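AvGluR1 ligand binding domain (Adineta vaga, PDB 4IO5) binds amino acids such as glutamate and alanine in the cleft of a rotifer glutamate receptor that is probably a ligand-gated ion channel. Local coordinates at residues 103-108 with 178-183. Numbering follows the deposited sequence.
Sequences SDNSMR and FMDIGT. With ALA (alanine), chain C.
R108 and M179 are paired through two backbone hydrogen bonds, R108 N to M179 O and M179 N to R108 O, where antiparallel strands 103-112 and 176-180 meet in the periplasmic-binding-protein fold of this receptor domain. The pairing illustrates how a strand that ends at a ligand cleft passes into a helix: past the non-hydrogen-bonded pair M107/D180, I181 N, in the first residue of helix 181-190, donates to S106 O at 2.8 Å.

Two polar side chains, D180 and N105, belong to the binding site and its surroundings. D180, part of the glutamate site, receives the bound alanine's ammonium N on OD2 at 2.7 Å, while N105 ND2 reaches its OD1 at 3.0 Å. This hydrogen bond from the amide is fairly straight (164°) but descends from above the carboxylate plane, the two flat groups standing perpendicular. N105 is thus a second-shell residue, its ND2 also bonded to S205 OG; an alanine in place of N105 would probably leave D180 OD1 without this donor and the carboxylate freer to turn.

Van der Waals contacts flank these bonds. M107 CG lies 3.7 Å from D180 OD1, and apolar pairs form between M107 SD and F178 CB (4.3 Å) and between R108 CD and I181 CD1 (3.9 Å), while the R108 guanidinium bonds to G199 O. With CG1 anti to the backbone N (chi1 -171°), I181 turns CG2 against S106 OG, whose hydrogen bond goes to D201 OD2. Finally, one water donates to N105 OD1 at 2.6 Å and accepts from G182 N.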
loop_
_atom_site.group_PDB
_atom_site.type_symbol
_atom_site.label_atom_id
_atom_site.label_comp_id
_atom_site.label_asym_id
_atom_site.label_seq_id
_atom_site.Cartn_x
_atom_site.Cartn_y
_atom_site.Cartn_z
ATOM N N SER A 103 3.172 4.360 -3.631
ATOM C CA SER A 103 2.656 3.521 -4.711
ATOM C C SER A 103 2.624 2.091 -4.253
ATOM O O SER A 103 3.455 1.678 -3.447
ATOM C CB SER A 103 3.583 3.563 -5.937
ATOM O OG SER A 103 3.081 2.774 -7.019
ATOM N N ASP A 104 1.652 1.340 -4.755
ATOM C CA ASP A 104 1.706 -0.092 -4.634
ATOM C C ASP A 104 2.756 -0.612 -5.611
ATOM O O ASP A 104 3.278 0.129 -6.443
ATOM C CB ASP A 104 0.333 -0.744 -4.886
ATOM C CG ASP A 104 -0.241 -0.439 -6.265
ATOM O OD1 ASP A 104 0.492 0.037 -7.153
ATOM O OD2 ASP A 104 -1.450 -0.692 -6.460
ATOM N N ASN A 105 3.081 -1.882 -5.496
ATOM C CA ASN A 105 4.080 -2.476 -6.377
ATOM C C ASN A 105 3.927 -3.970 -6.378
ATOM O O ASN A 105 3.367 -4.549 -5.442
ATOM C CB ASN A 105 5.501 -2.112 -5.889
ATOM C CG ASN A 105 6.604 -2.634 -6.818
ATOM O OD1 ASN A 105 6.575 -2.394 -8.037
ATOM N ND2 ASN A 105 7.580 -3.364 -6.241
ATOM N N SER A 106 4.454 -4.576 -7.428
ATOM C CA SER A 106 4.640 -6.017 -7.500
ATOM C C SER A 106 5.676 -6.263 -8.581
ATOM O O SER A 106 6.058 -5.334 -9.287
ATOM C CB SER A 106 3.331 -6.712 -7.880
ATOM O OG SER A 106 2.828 -6.174 -9.099
ATOM N N MET A 107 6.115 -7.507 -8.731
ATOM C CA MET A 107 7.137 -7.819 -9.722
ATOM C C MET A 107 6.588 -8.727 -10.774
ATOM O O MET A 107 5.614 -9.434 -10.547
ATOM C CB MET A 107 8.363 -8.463 -9.087
ATOM C CG MET A 107 9.107 -7.536 -8.139
ATOM S SD MET A 107 10.751 -8.138 -7.667
ATOM C CE MET A 107 10.333 -8.989 -6.155
ATOM N N ARG A 108 7.201 -8.648 -11.944
ATOM C CA ARG A 108 6.948 -9.599 -13.024
ATOM C C ARG A 108 8.245 -10.171 -13.566
ATOM O O ARG A 108 9.340 -9.697 -13.282
ATOM C CB ARG A 108 6.114 -8.941 -14.120
ATOM C CG ARG A 108 4.793 -8.447 -13.524
ATOM C CD ARG A 108 3.706 -8.302 -14.514
ATOM N NE ARG A 108 3.411 -9.542 -15.214
ATOM C CZ ARG A 108 2.783 -9.571 -16.380
ATOM N NH1 ARG A 108 2.410 -8.424 -16.935
ATOM N NH2 ARG A 108 2.533 -10.730 -16.989
ATOM N N PHE A 178 13.702 -10.593 -13.035
ATOM C CA PHE A 178 12.524 -10.060 -12.337
ATOM C C PHE A 178 12.575 -8.537 -12.368
ATOM O O PHE A 178 13.643 -7.929 -12.280
ATOM C CB PHE A 178 12.511 -10.445 -10.842
ATOM C CG PHE A 178 12.527 -11.933 -10.556
ATOM C CD1 PHE A 178 12.050 -12.850 -11.460
ATOM C CD2 PHE A 178 12.997 -12.396 -9.333
ATOM C CE1 PHE A 178 12.061 -14.217 -11.167
ATOM C CE2 PHE A 178 13.008 -13.737 -9.032
ATOM C CZ PHE A 178 12.529 -14.655 -9.938
ATOM N N MET A 179 11.415 -7.911 -12.404
ATOM C CA MET A 179 11.379 -6.469 -12.499
ATOM C C MET A 179 10.072 -5.951 -11.923
ATOM O O MET A 179 9.012 -6.539 -12.148
ATOM C CB MET A 179 11.507 -6.012 -13.942
ATOM C CG MET A 179 11.793 -4.569 -14.120
ATOM S SD MET A 179 12.275 -4.191 -15.850
ATOM C CE MET A 179 12.428 -2.444 -15.659
ATOM N N ASP A 180 10.150 -4.840 -11.192
ATOM C CA ASP A 180 8.945 -4.156 -10.731
ATOM C C ASP A 180 8.035 -3.851 -11.906
ATOM O O ASP A 180 8.496 -3.472 -12.975
ATOM C CB ASP A 180 9.264 -2.812 -10.062
ATOM C CG ASP A 180 10.026 -2.926 -8.765
ATOM O OD1 ASP A 180 9.936 -3.961 -8.031
ATOM O OD2 ASP A 180 10.727 -1.920 -8.459
ATOM N N ILE A 181 6.736 -3.967 -11.681
ATOM C CA ILE A 181 5.767 -3.906 -12.761
ATOM C C ILE A 181 5.659 -2.539 -13.447
ATOM O O ILE A 181 5.466 -2.477 -14.685
ATOM C CB ILE A 181 4.381 -4.331 -12.227
ATOM C CG1 ILE A 181 3.384 -4.501 -13.365
ATOM C CG2 ILE A 181 3.895 -3.350 -11.173
ATOM C CD1 ILE A 181 2.064 -5.111 -12.898
ATOM N N GLY A 182 5.755 -1.449 -12.685
ATOM C CA GLY A 182 5.570 -0.124 -13.277
ATOM C C GLY A 182 6.668 0.165 -14.281
ATOM O O GLY A 182 6.413 0.501 -15.448
ATOM N N THR A 183 7.910 0.037 -13.843
ATOM C CA THR A 183 9.033 0.224 -14.758
ATOM C C THR A 183 9.147 -0.903 -15.803
ATOM O O THR A 183 9.540 -0.655 -16.928
ATOM C CB THR A 183 10.354 0.365 -14.007
ATOM O OG1 THR A 183 10.488 -0.691 -13.038
ATOM C CG2 THR A 183 10.415 1.728 -13.304
HETATM N N ALA C . 12.176 -1.500 -6.194
HETATM C CA ALA C . 13.372 -2.348 -6.173
HETATM C C ALA C . 14.081 -2.253 -4.851
HETATM O O ALA C . 13.764 -1.335 -4.052
HETATM C CB ALA C . 14.304 -1.959 -7.305
HETATM O OXT ALA C . 14.971 -3.057 -4.538
HETATM O O HOH W 1 5.741 -0.624 -9.805
#